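Local coordinates for protein putative ATP binding component of ABC-transporter (PDB 2R5O) that is the C-terminal, carbohydrate-binding domain of an ABC transporter subunit that takes part in O-antigen polysaccharide export, the whole protein probably binding and hydrolysing ATP, at residues A48-Y53 against M76-E81; Y53-A58 against Q70-L75; Y82-V87 against I116-G121; V87-L92 against R124-S129; F143-G148 against T155-R160. One frame throughout, in Å; residues are numbered along the deposited sequence. Where two conformers were deposited one is given.

Interaction 1: residues A48-Y53 against M76-E81; sequences AKIIDY and MKVVFE
Lys77 meets Ile51 and Asp52 together, and it has the largest share of surface buried in this contact. Its backbone is gripped twice. Ile51 N donates to Lys77 O at 2.9 Å. Lys77 N donates to Asp52 O in a nearly straight bond of 2.9 Å, the donor standing above the carbonyl plane. The Lys77 chain leaves with CG anti to the backbone N (chi1 -177°) and bends at chi3. This lays Lys77 CE against Ile51 CD1 at 3.7 Å and beside Asp52 CB. Its NZ goes on to the carbonyl oxygens of Ser22 and Glu25, while Asp52 OD1 forms a salt bridge with Arg33. Ala48 is the second residue well covered. Ala48 CB lies 3.7 Å from Phe80 CD1 and also touches Val78 CG1, on the face that Ile50 and Met76 share. Ile50 CD1 meets Met76 CE at 3.9 Å there. Ile51 comes third. Its CG1 sits between backbone N and carbonyl carbon (chi1 50°). This places CG1 over Lys77 O and CD1 against Lys77 CE, while Ile51 CG2 touches Val79 CG1 at 3.9 Å. Lys49 and Val79 exchange two backbone bonds, Lys49 N to Val79 O being 3.0 Å. Two residues, Ile51 and Asp52, thus stand opposite the one Lys77. This is a classic beta bulge in an antiparallel pair, here within one sheet of the immunoglobulin-like fold.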
# COMPACT_ATOMS: atom_id res chain seq x y z
N ALA A 48 22.80 20.86 -9.50
CA ALA A 48 21.58 21.38 -8.92
C ALA A 48 21.61 21.01 -7.45
O ALA A 48 22.30 20.06 -7.07
CB ALA A 48 20.35 20.75 -9.57
N LYS A 49 20.83 21.72 -6.66
CA LYS A 49 20.75 21.47 -5.21
C LYS A 49 19.30 21.54 -4.77
O LYS A 49 18.62 22.52 -5.06
CB LYS A 49 21.54 22.51 -4.40
CG LYS A 49 23.04 22.34 -4.53
CD LYS A 49 23.75 23.44 -3.81
CE LYS A 49 23.85 23.21 -2.35
NZ LYS A 49 24.88 24.17 -1.77
N ILE A 50 18.87 20.52 -4.02
CA ILE A 50 17.58 20.57 -3.36
C ILE A 50 17.81 21.38 -2.09
O ILE A 50 18.49 20.92 -1.17
CB ILE A 50 17.03 19.20 -3.03
CG1 ILE A 50 17.01 18.32 -4.28
CG2 ILE A 50 15.66 19.35 -2.43
CD1 ILE A 50 16.63 16.90 -4.01
N ILE A 51 17.29 22.60 -2.05
CA ILE A 51 17.62 23.56 -0.98
C ILE A 51 16.53 23.72 0.08
O ILE A 51 16.77 24.35 1.10
CB ILE A 51 18.00 24.93 -1.59
CG1 ILE A 51 16.96 25.42 -2.61
CG2 ILE A 51 19.38 24.84 -2.23
CD1 ILE A 51 17.18 26.88 -3.00
N ASP A 52 15.35 23.17 -0.16
CA ASP A 52 14.27 23.27 0.83
C ASP A 52 13.22 22.23 0.52
O ASP A 52 13.19 21.67 -0.58
CB ASP A 52 13.66 24.69 0.83
CG ASP A 52 13.02 25.08 2.16
OD1 ASP A 52 13.00 24.30 3.11
OD2 ASP A 52 12.54 26.24 2.22
N TYR A 53 12.37 21.95 1.50
CA TYR A 53 11.18 21.13 1.29
C TYR A 53 10.05 21.63 2.15
O TYR A 53 10.26 22.41 3.10
CB TYR A 53 11.45 19.65 1.56
CG TYR A 53 11.66 19.27 3.02
CD1 TYR A 53 10.62 18.81 3.83
CD2 TYR A 53 12.91 19.34 3.58
CE1 TYR A 53 10.83 18.45 5.14
CE2 TYR A 53 13.14 18.96 4.91
CZ TYR A 53 12.09 18.51 5.66
OH TYR A 53 12.35 18.15 6.98
N MET A 76 9.43 19.94 -2.94
CA MET A 76 10.87 20.15 -2.89
C MET A 76 11.24 21.35 -3.75
O MET A 76 10.69 21.52 -4.83
CB MET A 76 11.64 18.89 -3.33
CG MET A 76 11.12 18.24 -4.62
SD MET A 76 12.03 16.81 -5.23
CE MET A 76 13.36 17.68 -5.92
N LYS A 77 12.17 22.17 -3.27
CA LYS A 77 12.65 23.35 -3.99
C LYS A 77 14.08 23.11 -4.44
O LYS A 77 14.92 22.68 -3.64
CB LYS A 77 12.59 24.58 -3.10
CG LYS A 77 13.01 25.85 -3.84
CD LYS A 77 12.70 27.13 -3.06
CE LYS A 77 13.68 27.35 -1.95
NZ LYS A 77 13.66 28.76 -1.42
N VAL A 78 14.35 23.39 -5.70
CA VAL A 78 15.65 23.11 -6.32
C VAL A 78 16.18 24.36 -7.01
O VAL A 78 15.43 25.05 -7.71
CB VAL A 78 15.54 22.00 -7.39
CG1 VAL A 78 16.92 21.66 -7.95
CG2 VAL A 78 14.87 20.78 -6.80
N VAL A 79 17.48 24.62 -6.85
CA VAL A 79 18.18 25.62 -7.65
C VAL A 79 19.10 24.90 -8.64
O VAL A 79 19.82 23.99 -8.27
CB VAL A 79 18.95 26.65 -6.77
CG1 VAL A 79 20.02 26.02 -5.85
CG2 VAL A 79 19.61 27.72 -7.65
N PHE A 80 19.04 25.31 -9.90
CA PHE A 80 19.80 24.70 -10.99
C PHE A 80 20.99 25.57 -11.36
O PHE A 80 20.85 26.77 -11.52
CB PHE A 80 18.89 24.47 -12.19
CG PHE A 80 17.79 23.49 -11.89
CD1 PHE A 80 18.00 22.12 -12.05
CD2 PHE A 80 16.58 23.91 -11.40
CE1 PHE A 80 17.02 21.21 -11.76
CE2 PHE A 80 15.58 23.00 -11.11
CZ PHE A 80 15.80 21.65 -11.29
N GLU A 81 22.16 24.95 -11.43
CA GLU A 81 23.41 25.66 -11.73
C GLU A 81 23.72 25.71 -13.23
O GLU A 81 24.54 26.52 -13.66
CB GLU A 81 24.56 25.05 -10.92
CG GLU A 81 24.53 25.48 -9.43
CD GLU A 81 24.02 24.43 -8.46
OE1 GLU A 81 22.83 24.47 -8.07
OE2 GLU A 81 24.84 23.57 -8.04

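Interaction 2: residues Y53-A58 against Q70-L75; sequences YHIQSA and QQTDFL
Ser57 OG is gripped from several directions by groups of 70-75. Gln70 NE2 donates to it at 2.8 Å in an almost straight bond (170°), with OG in the plane of the amide. Ser57 OG in turn gives its proton to Gln71 O at 2.9 Å, from above that carbonyl plane. A water donates to OG as well and also bonds Thr72 OG1. A second water links Ala58 N to Gln71 O. These bonds tie together the ends of two neighbouring antiparallel strands in one sheet of the immunoglobulin-like domain. Further along, His54 pairs with Leu75 and Gln56 with Asp73 through two backbone bonds each. In one of its two conformers Gln56 adds a side-chain bond: Gln56 NE2 reaches Asp73 OD2 at 2.9 Å, on the anti side of the carboxylate. Its CG lies between backbone N and carbonyl carbon (chi1 59°), which carries the extended chain across toward Asp73. The amide and carboxylate planes are 60° apart. Asp73 OD1 has Ser129 OG as a partner. On the other face of the sheet, Ile55 CG1 touches Phe74 CD1 at 4.0 Å. Ile55 CG2 meets Thr72 CG2 at 3.8 Å, and Thr72 CG2 also lies over one face of the Phe74 ring.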
# COMPACT_ATOMS: atom_id res chain seq x y z
N TYR A 53 12.37 21.95 1.50
CA TYR A 53 11.18 21.13 1.29
C TYR A 53 10.05 21.63 2.15
O TYR A 53 10.26 22.41 3.10
CB TYR A 53 11.45 19.65 1.56
CG TYR A 53 11.66 19.27 3.02
CD1 TYR A 53 10.62 18.81 3.83
CD2 TYR A 53 12.91 19.34 3.58
CE1 TYR A 53 10.83 18.45 5.14
CE2 TYR A 53 13.14 18.96 4.91
CZ TYR A 53 12.09 18.51 5.66
OH TYR A 53 12.35 18.15 6.98
N HIS A 54 8.86 21.16 1.82
CA HIS A 54 7.67 21.48 2.59
C HIS A 54 6.74 20.28 2.55
O HIS A 54 6.65 19.60 1.54
CB HIS A 54 6.95 22.71 2.00
CG HIS A 54 5.94 23.31 2.91
ND1 HIS A 54 6.29 24.19 3.92
CD2 HIS A 54 4.60 23.17 2.97
CE1 HIS A 54 5.19 24.56 4.56
NE2 HIS A 54 4.15 23.94 4.02
N ILE A 55 6.07 20.00 3.66
CA ILE A 55 5.06 18.96 3.73
C ILE A 55 3.80 19.56 4.28
O ILE A 55 3.84 20.35 5.23
CB ILE A 55 5.54 17.77 4.59
CG1 ILE A 55 6.81 17.17 3.93
CG2 ILE A 55 4.45 16.70 4.73
CD1 ILE A 55 7.51 16.05 4.71
N GLN A 56 2.67 19.25 3.66
CA GLN A 56 1.38 19.78 4.09
C GLN A 56 0.32 18.73 3.89
O GLN A 56 0.37 17.98 2.91
CB GLN A 56 1.06 21.08 3.37
CG GLN A 56 1.02 20.92 1.91
CD GLN A 56 1.05 22.25 1.16
OE1 GLN A 56 1.49 23.27 1.70
NE2 GLN A 56 0.60 22.22 -0.10
N SER A 57 -0.66 18.67 4.79
CA SER A 57 -1.77 17.75 4.59
C SER A 57 -3.02 18.36 5.21
O SER A 57 -2.98 18.86 6.32
CB SER A 57 -1.47 16.45 5.27
OG SER A 57 -2.50 15.49 5.03
N ALA A 58 -4.12 18.33 4.46
CA ALA A 58 -5.42 18.88 4.89
C ALA A 58 -5.25 20.35 5.23
O ALA A 58 -5.95 20.90 6.09
CB ALA A 58 -5.97 18.11 6.07
N GLN A 70 -4.75 9.69 4.22
CA GLN A 70 -4.98 11.08 3.86
C GLN A 70 -4.02 11.58 2.77
O GLN A 70 -2.81 11.32 2.84
CB GLN A 70 -4.90 11.96 5.11
CG GLN A 70 -5.39 13.35 4.93
CD GLN A 70 -5.64 14.02 6.25
OE1 GLN A 70 -6.58 13.66 6.95
NE2 GLN A 70 -4.80 14.97 6.60
N GLN A 71 -4.55 12.33 1.83
CA GLN A 71 -3.72 13.02 0.80
C GLN A 71 -2.73 13.99 1.46
O GLN A 71 -3.12 14.82 2.28
CB GLN A 71 -4.63 13.80 -0.13
CG GLN A 71 -4.05 14.18 -1.50
CD GLN A 71 -3.88 13.00 -2.47
OE1 GLN A 71 -4.29 11.88 -2.19
NE2 GLN A 71 -3.28 13.26 -3.61
N THR A 72 -1.45 13.84 1.11
CA THR A 72 -0.35 14.67 1.64
C THR A 72 0.46 15.21 0.47
O THR A 72 0.69 14.47 -0.50
CB THR A 72 0.53 13.87 2.61
OG1 THR A 72 -0.29 13.48 3.71
CG2 THR A 72 1.70 14.65 3.09
N ASP A 73 0.85 16.47 0.56
CA ASP A 73 1.70 17.11 -0.43
C ASP A 73 3.14 17.14 0.07
O ASP A 73 3.41 17.59 1.18
CB ASP A 73 1.27 18.55 -0.69
CG ASP A 73 -0.14 18.67 -1.19
OD1 ASP A 73 -0.66 17.80 -1.90
OD2 ASP A 73 -0.73 19.73 -0.91
N PHE A 74 4.05 16.67 -0.78
CA PHE A 74 5.47 16.62 -0.53
C PHE A 74 6.14 17.50 -1.57
O PHE A 74 6.15 17.15 -2.76
CB PHE A 74 5.97 15.18 -0.66
CG PHE A 74 5.36 14.23 0.34
CD1 PHE A 74 5.87 14.11 1.61
CD2 PHE A 74 4.25 13.44 0.01
CE1 PHE A 74 5.32 13.22 2.51
CE2 PHE A 74 3.72 12.59 0.92
CZ PHE A 74 4.27 12.46 2.17
N LEU A 75 6.64 18.65 -1.16
CA LEU A 75 7.21 19.66 -2.05
C LEU A 75 8.70 19.78 -1.84
O LEU A 75 9.18 19.76 -0.70
CB LEU A 75 6.57 21.04 -1.83
CG LEU A 75 5.06 21.10 -2.08
CD1 LEU A 75 4.26 20.87 -0.80
CD2 LEU A 75 4.67 22.39 -2.76
O HOH W 1 -1.55 13.37 6.36
O HOH W 2 -4.57 17.05 2.04

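Interaction 3: residues Y82-V87 against I116-G121; sequences YDFDCV and ISVSRG
Backbone hydrogen bonds join Phe84 to Val118 in both directions. Val118 N to Phe84 O is 3.0 Å and nearly straight. Phe84 N to Val118 O is 3.1 Å, the donor standing above the carbonyl plane. Beyond the corner that the chain turns at Asp85, Val87 N donates to Ile116 O at 2.8 Å. A water accepts from Ile116 N and donates to Val87 O, bridging the two strands where no direct bond joins these two groups.

One side chain adds a polar bond. Asp83 OD1 takes the backbone N-H of Arg120 at 2.7 Å, nearly along its own C-O axis. The Asp83 carboxylate thus ties down the chain just after strand 116-118. Tyr82 O is buried by the contact and has no partner in the model.

Apolar contacts fill the inner face. Val118 CG2 lies between its own backbone N and carbonyl carbon (chi1 -58° for CG1). There Val118 CG2 reaches the edge of the Phe84 ring, near its plane, 3.9 Å from Phe84 CD2. Val118 CG2 also touches Val87 CG1 at 3.9 Å. Val87 CG2 meets Ile116 CG2 at 3.6 Å, the two side chains crossing at about a right angle. Ile116 also packs on Phe184 of the second subunit. The arrangement is a short antiparallel pairing of strand 116-118 with strand 84-95, interrupted by a corner, at one end of the immunoglobulin-like beta sandwich.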
# COMPACT_ATOMS: atom_id res chain seq x y z
N TYR A 82 23.04 24.88 -14.02
CA TYR A 82 23.24 24.80 -15.47
C TYR A 82 21.88 24.71 -16.16
O TYR A 82 20.86 24.40 -15.52
CB TYR A 82 24.06 23.55 -15.81
CG TYR A 82 25.42 23.52 -15.15
CD1 TYR A 82 26.48 24.20 -15.70
CD2 TYR A 82 25.65 22.79 -13.98
CE1 TYR A 82 27.73 24.20 -15.11
CE2 TYR A 82 26.90 22.78 -13.38
CZ TYR A 82 27.94 23.48 -13.96
OH TYR A 82 29.18 23.48 -13.38
N ASP A 83 21.85 24.95 -17.47
CA ASP A 83 20.70 24.57 -18.29
C ASP A 83 20.60 23.05 -18.33
O ASP A 83 21.62 22.38 -18.48
CB ASP A 83 20.89 25.03 -19.75
CG ASP A 83 20.95 26.53 -19.90
OD1 ASP A 83 20.68 27.28 -18.95
OD2 ASP A 83 21.29 26.96 -21.02
N PHE A 84 19.37 22.52 -18.26
CA PHE A 84 19.09 21.11 -18.49
C PHE A 84 17.82 21.00 -19.33
O PHE A 84 16.83 21.69 -19.06
CB PHE A 84 18.86 20.38 -17.17
CG PHE A 84 20.07 20.30 -16.26
CD1 PHE A 84 21.01 19.29 -16.42
CD2 PHE A 84 20.22 21.19 -15.21
CE1 PHE A 84 22.10 19.19 -15.55
CE2 PHE A 84 21.31 21.11 -14.36
CZ PHE A 84 22.24 20.12 -14.53
N ASP A 85 17.81 20.09 -20.29
CA ASP A 85 16.62 19.85 -21.13
C ASP A 85 15.51 19.04 -20.45
O ASP A 85 14.33 19.21 -20.78
CB ASP A 85 17.01 19.15 -22.43
CG ASP A 85 17.92 19.99 -23.31
OD1 ASP A 85 17.83 21.24 -23.27
OD2 ASP A 85 18.73 19.38 -24.05
N CYS A 86 15.87 18.16 -19.51
CA CYS A 86 14.91 17.24 -18.91
C CYS A 86 15.28 16.89 -17.47
O CYS A 86 16.12 16.02 -17.23
CB CYS A 86 14.80 15.97 -19.75
SG CYS A 86 13.58 14.75 -19.17
N VAL A 87 14.70 17.60 -16.52
CA VAL A 87 15.00 17.37 -15.11
C VAL A 87 13.88 16.51 -14.53
O VAL A 87 12.71 16.65 -14.90
CB VAL A 87 15.24 18.66 -14.30
CG1 VAL A 87 16.34 19.48 -14.97
CG2 VAL A 87 13.97 19.52 -14.19
N ILE A 116 10.33 18.58 -18.14
CA ILE A 116 10.69 19.82 -17.47
C ILE A 116 12.08 20.28 -17.88
O ILE A 116 13.06 19.60 -17.62
CB ILE A 116 10.65 19.63 -15.93
CG1 ILE A 116 9.33 18.95 -15.50
CG2 ILE A 116 10.81 20.96 -15.25
CD1 ILE A 116 9.37 18.33 -14.12
N SER A 117 12.16 21.44 -18.52
CA SER A 117 13.44 22.05 -18.87
C SER A 117 13.67 23.26 -17.97
O SER A 117 12.73 23.92 -17.55
CB SER A 117 13.47 22.47 -20.34
OG SER A 117 12.42 23.37 -20.59
N VAL A 118 14.93 23.52 -17.69
CA VAL A 118 15.34 24.62 -16.82
C VAL A 118 16.54 25.34 -17.41
O VAL A 118 17.27 24.78 -18.24
CB VAL A 118 15.71 24.15 -15.40
CG1 VAL A 118 14.52 23.41 -14.77
CG2 VAL A 118 16.96 23.30 -15.41
N SER A 119 16.71 26.59 -17.00
CA SER A 119 17.88 27.38 -17.33
C SER A 119 18.76 27.58 -16.10
O SER A 119 18.28 27.55 -14.97
CB SER A 119 17.48 28.76 -17.86
OG SER A 119 16.62 28.66 -18.98
N ARG A 120 20.04 27.82 -16.34
CA ARG A 120 21.00 28.14 -15.31
C ARG A 120 20.43 29.24 -14.41
O ARG A 120 19.96 30.28 -14.89
CB ARG A 120 22.30 28.58 -15.95
CG ARG A 120 23.34 29.12 -15.01
CD ARG A 120 24.71 29.18 -15.69
NE ARG A 120 25.48 30.34 -15.30
CZ ARG A 120 26.08 30.51 -14.12
NH1 ARG A 120 25.99 29.58 -13.18
NH2 ARG A 120 26.76 31.62 -13.89
N GLY A 121 20.51 29.01 -13.10
CA GLY A 121 20.00 29.95 -12.10
C GLY A 121 18.55 29.77 -11.70
O GLY A 121 18.11 30.37 -10.72
O HOH W 3 11.43 16.15 -17.18

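Interaction 4: residues V87-L92 against R124-S129; sequences VVPGIL and RVFKFS
Pro89 meets the Phe126 ring with its CG, in a contact without a hydrogen bond. Pro89 CG lies over one face of the Phe126 ring, 4.0 Å from its centroid and 22° off the normal. This is a CH-pi contact. The two side chains cross at about a right angle, and Pro89 CG sits nearest the CG end of the phenyl. Phe126 has its own CG anti to the carbonyl carbon (chi1 -55°), which sends the ring toward 87-92 and presents a face to the proline. Val87 CG2 approaches the far end of the same ring, 4.3 Å from Phe126 CZ.

Ile91 and Phe128 form the second pair, sliding past each other in opposite directions. Ile91 CG2 is over a face of the Phe128 ring, 4.2 Å from the centroid, another CH-pi contact. Ile91 holds CG1 between its backbone N and carbonyl carbon (chi1 54°). This places CG1 over the phenyl too, with Ile91 CD1 reaching back to Phe128 CB at 3.9 Å. The far end of Phe128 meets the backbone: Phe128 CZ is 3.5 Å from Pro89 O, which lies at the ring edge near the plane, and 3.8 Å from Gly90 CA.

Phe184 of the second subunit meets the Phe128 ring edge-to-face and packs on Pro89 and Phe126. Residues 127-129 also pair with a strand of that chain, in keeping with the domain swapping. The axes of the two short strand segments are 8.3 Å apart at closest approach. The sheets meet here mainly through ring faces, a proline methylene and an isoleucine methyl, so the contact depends on shape rather than on directed bonds.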
# COMPACT_ATOMS: atom_id res chain seq x y z
N VAL A 87 14.70 17.60 -16.52
CA VAL A 87 15.00 17.37 -15.11
C VAL A 87 13.88 16.51 -14.53
O VAL A 87 12.71 16.65 -14.90
CB VAL A 87 15.24 18.66 -14.30
CG1 VAL A 87 16.34 19.48 -14.97
CG2 VAL A 87 13.97 19.52 -14.19
N VAL A 88 14.25 15.64 -13.60
CA VAL A 88 13.37 14.60 -13.12
C VAL A 88 13.51 14.52 -11.61
O VAL A 88 14.42 13.89 -11.07
CB VAL A 88 13.77 13.26 -13.75
CG1 VAL A 88 12.88 12.14 -13.24
CG2 VAL A 88 13.66 13.34 -15.29
N PRO A 89 12.60 15.20 -10.89
CA PRO A 89 12.53 15.05 -9.44
C PRO A 89 11.93 13.71 -9.07
O PRO A 89 11.13 13.17 -9.83
CB PRO A 89 11.61 16.18 -9.01
CG PRO A 89 10.80 16.47 -10.21
CD PRO A 89 11.65 16.19 -11.40
N GLY A 90 12.25 13.21 -7.89
CA GLY A 90 11.70 11.96 -7.43
C GLY A 90 11.63 11.85 -5.94
O GLY A 90 12.27 12.61 -5.21
N ILE A 91 10.90 10.83 -5.49
CA ILE A 91 10.75 10.52 -4.08
C ILE A 91 10.90 9.01 -3.85
O ILE A 91 10.58 8.19 -4.74
CB ILE A 91 9.38 10.96 -3.55
CG1 ILE A 91 8.22 10.40 -4.38
CG2 ILE A 91 9.33 12.47 -3.42
CD1 ILE A 91 6.89 10.60 -3.65
N LEU A 92 11.33 8.66 -2.64
CA LEU A 92 11.39 7.28 -2.14
C LEU A 92 10.81 7.30 -0.72
O LEU A 92 11.07 8.21 0.03
CB LEU A 92 12.81 6.73 -2.08
CG LEU A 92 13.68 6.86 -3.33
CD1 LEU A 92 15.14 6.48 -2.95
CD2 LEU A 92 13.19 5.97 -4.44
N ARG A 124 13.01 26.17 -8.85
CA ARG A 124 11.73 25.53 -9.14
C ARG A 124 11.26 24.75 -7.94
O ARG A 124 12.05 24.20 -7.19
CB ARG A 124 11.86 24.55 -10.31
CG ARG A 124 12.40 25.12 -11.59
CD ARG A 124 11.39 25.99 -12.30
NE ARG A 124 11.96 26.53 -13.54
CZ ARG A 124 11.88 25.96 -14.74
NH1 ARG A 124 11.25 24.80 -14.92
NH2 ARG A 124 12.46 26.55 -15.77
N VAL A 125 9.94 24.64 -7.81
CA VAL A 125 9.33 23.80 -6.80
C VAL A 125 8.58 22.68 -7.52
O VAL A 125 7.90 22.90 -8.53
CB VAL A 125 8.38 24.62 -5.92
CG1 VAL A 125 7.63 23.71 -4.96
CG2 VAL A 125 9.17 25.68 -5.16
N PHE A 126 8.70 21.48 -6.97
CA PHE A 126 8.04 20.29 -7.48
C PHE A 126 7.23 19.66 -6.38
O PHE A 126 7.69 19.59 -5.24
CB PHE A 126 9.09 19.31 -7.98
CG PHE A 126 10.03 19.90 -9.01
CD1 PHE A 126 9.56 20.33 -10.25
CD2 PHE A 126 11.35 20.11 -8.70
CE1 PHE A 126 10.44 20.89 -11.18
CE2 PHE A 126 12.24 20.64 -9.63
CZ PHE A 126 11.79 21.03 -10.86
N LYS A 127 6.03 19.18 -6.72
CA LYS A 127 5.11 18.66 -5.73
C LYS A 127 4.65 17.26 -6.09
O LYS A 127 4.12 17.04 -7.19
CB LYS A 127 3.90 19.60 -5.62
CG LYS A 127 2.84 19.09 -4.64
CD LYS A 127 1.74 20.09 -4.39
CE LYS A 127 0.73 20.17 -5.47
NZ LYS A 127 -0.45 20.96 -4.95
N PHE A 128 4.79 16.33 -5.15
CA PHE A 128 4.22 14.98 -5.25
C PHE A 128 3.09 14.92 -4.22
O PHE A 128 3.32 15.18 -3.04
CB PHE A 128 5.27 13.91 -4.91
CG PHE A 128 6.37 13.81 -5.93
CD1 PHE A 128 6.25 12.90 -6.96
CD2 PHE A 128 7.49 14.60 -5.86
CE1 PHE A 128 7.22 12.79 -7.91
CE2 PHE A 128 8.48 14.49 -6.82
CZ PHE A 128 8.34 13.60 -7.83
N SER A 129 1.90 14.58 -4.66
CA SER A 129 0.75 14.51 -3.76
C SER A 129 0.23 13.07 -3.78
O SER A 129 -0.06 12.54 -4.85
CB SER A 129 -0.36 15.46 -4.20
OG SER A 129 0.08 16.80 -4.21

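Interaction 5: residues F143-G148 against T155-R160; sequences FGISAG and TPLDRR
A beta hairpin made of strands 137-147 and 153-169 contains this contact, and a classic beta bulge interrupts it. Two residues, Leu157 and Asp158, stand opposite the one Ile145. Ile145 O accepts from both: Leu157 N at 2.9 Å and Asp158 N at 3.2 Å, each in the carbonyl plane. Ile145 N returns a bond to Asp158 O at 2.9 Å. On one side of the bulge, Ala147 and Thr155 exchange two backbone bonds, Thr155 N to Ala147 O being 2.8 Å. On the other, Arg160 N donates to Phe143 O at 2.8 Å, while the return bond from Phe143 N is weak.

Leu157 CD1 packs on Ala147 CB at 3.9 Å. Ile145 CG2 sits between its backbone N and carbonyl carbon, which brings it against Asp158 CB. On the other face, Arg159 bends at chi2 and chi3 (both -61°) and folds back over the neighbouring strand. Arg159 NE passes 3.7 Å from Gly144 CA, where the glycine leaves room for it. Its NH1 gives a weak bond to Ser146 OG.

On the face opposite Arg159, the buried Asp158 and Arg160 have partners in other parts of the fold. Salt bridges of Asp158 with Arg42, and of Arg160 with Glu40 and Asp28, would probably keep both ionised. Asp158 OD2 and Arg160 NH1 also bond the backbone N and O of Ile50, joining the hairpin to strand 48-57.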
# COMPACT_ATOMS: atom_id res chain seq x y z
N PHE A 143 14.09 12.84 -1.14
CA PHE A 143 13.83 13.68 -2.28
C PHE A 143 15.08 13.66 -3.15
O PHE A 143 16.20 13.79 -2.60
CB PHE A 143 13.56 15.12 -1.90
CG PHE A 143 12.19 15.43 -1.35
CD1 PHE A 143 11.08 15.31 -2.14
CD2 PHE A 143 12.03 15.93 -0.08
CE1 PHE A 143 9.85 15.72 -1.70
CE2 PHE A 143 10.79 16.30 0.40
CZ PHE A 143 9.69 16.19 -0.42
N GLY A 144 14.94 13.56 -4.46
CA GLY A 144 16.06 13.60 -5.38
C GLY A 144 15.76 14.41 -6.61
O GLY A 144 14.60 14.58 -6.98
N ILE A 145 16.82 14.92 -7.26
CA ILE A 145 16.72 15.59 -8.56
C ILE A 145 17.81 15.01 -9.47
O ILE A 145 18.98 14.91 -9.07
CB ILE A 145 16.78 17.16 -8.43
CG1 ILE A 145 16.56 17.86 -9.77
CG2 ILE A 145 18.04 17.62 -7.80
CD1 ILE A 145 15.13 17.80 -10.26
N SER A 146 17.41 14.62 -10.68
CA SER A 146 18.28 14.05 -11.69
C SER A 146 17.98 14.70 -13.01
O SER A 146 17.02 15.46 -13.13
CB SER A 146 18.06 12.53 -11.76
OG SER A 146 18.20 11.93 -10.47
N ALA A 147 18.80 14.43 -14.01
CA ALA A 147 18.57 14.99 -15.34
C ALA A 147 18.98 14.02 -16.43
O ALA A 147 19.96 13.30 -16.29
CB ALA A 147 19.32 16.29 -15.52
N GLY A 148 18.23 14.02 -17.52
CA GLY A 148 18.57 13.24 -18.71
C GLY A 148 17.38 12.49 -19.28
O GLY A 148 16.27 13.01 -19.30
N THR A 155 21.49 11.40 -14.94
CA THR A 155 22.54 11.78 -14.04
C THR A 155 21.91 12.25 -12.73
O THR A 155 21.09 13.16 -12.74
CB THR A 155 23.34 12.93 -14.62
OG1 THR A 155 23.88 12.56 -15.89
CG2 THR A 155 24.46 13.30 -13.72
N PRO A 156 22.31 11.64 -11.61
CA PRO A 156 21.80 12.11 -10.31
C PRO A 156 22.50 13.41 -9.95
O PRO A 156 23.74 13.46 -9.92
CB PRO A 156 22.21 10.97 -9.37
CG PRO A 156 23.51 10.44 -9.98
CD PRO A 156 23.31 10.56 -11.46
N LEU A 157 21.75 14.45 -9.67
CA LEU A 157 22.33 15.77 -9.41
C LEU A 157 22.46 16.01 -7.92
O LEU A 157 23.54 16.33 -7.45
CB LEU A 157 21.53 16.89 -10.07
CG LEU A 157 21.26 16.69 -11.57
CD1 LEU A 157 20.37 17.78 -12.10
CD2 LEU A 157 22.56 16.63 -12.37
N ASP A 158 21.37 15.85 -7.19
CA ASP A 158 21.37 15.96 -5.72
C ASP A 158 20.33 15.00 -5.21
O ASP A 158 19.18 15.08 -5.64
CB ASP A 158 21.05 17.40 -5.26
CG ASP A 158 21.23 17.62 -3.77
OD1 ASP A 158 21.96 16.83 -3.11
OD2 ASP A 158 20.63 18.59 -3.24
N ARG A 159 20.71 14.08 -4.34
CA ARG A 159 19.87 12.98 -3.89
C ARG A 159 19.93 12.98 -2.38
O ARG A 159 20.99 12.70 -1.81
CB ARG A 159 20.38 11.66 -4.46
CG ARG A 159 20.53 11.68 -5.99
CD ARG A 159 19.19 11.94 -6.74
NE ARG A 159 18.30 10.86 -6.40
CZ ARG A 159 18.13 9.76 -7.10
NH1 ARG A 159 18.52 9.67 -8.37
NH2 ARG A 159 17.46 8.77 -6.53
N ARG A 160 18.84 13.34 -1.73
CA ARG A 160 18.79 13.52 -0.27
C ARG A 160 18.12 12.30 0.33
O ARG A 160 16.91 12.31 0.65
CB ARG A 160 18.18 14.86 0.06
CG ARG A 160 18.99 15.97 -0.61
CD ARG A 160 18.84 17.37 -0.06
NE ARG A 160 19.44 17.47 1.27
CZ ARG A 160 19.76 18.62 1.84
NH1 ARG A 160 19.57 19.75 1.20
NH2 ARG A 160 20.27 18.63 3.06
O HOH W 4 22.42 12.47 -18.31

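Interactions 1 and 2 are consecutive parts of one pairing, strand 48-57 with strand 71-80, their centres about 17 Å apart and Tyr53 common to both. Interactions 3 and 5 lie in the other sheet, where strands 84-95 and 137-147 are neighbours. Interaction 4 spans the two sheets and shares Val87 with interaction 3; its centre is about 10 Å from those of interactions 1 and 5. Along the chain, interactions 1 and 2 close first, interactions 3 and 4 then alternate their segments, and the hairpin of interaction 5 follows. Together they outline the beta sandwich of this domain. Interactions 3 and 4 also reach the second subunit, interaction 4 far more so.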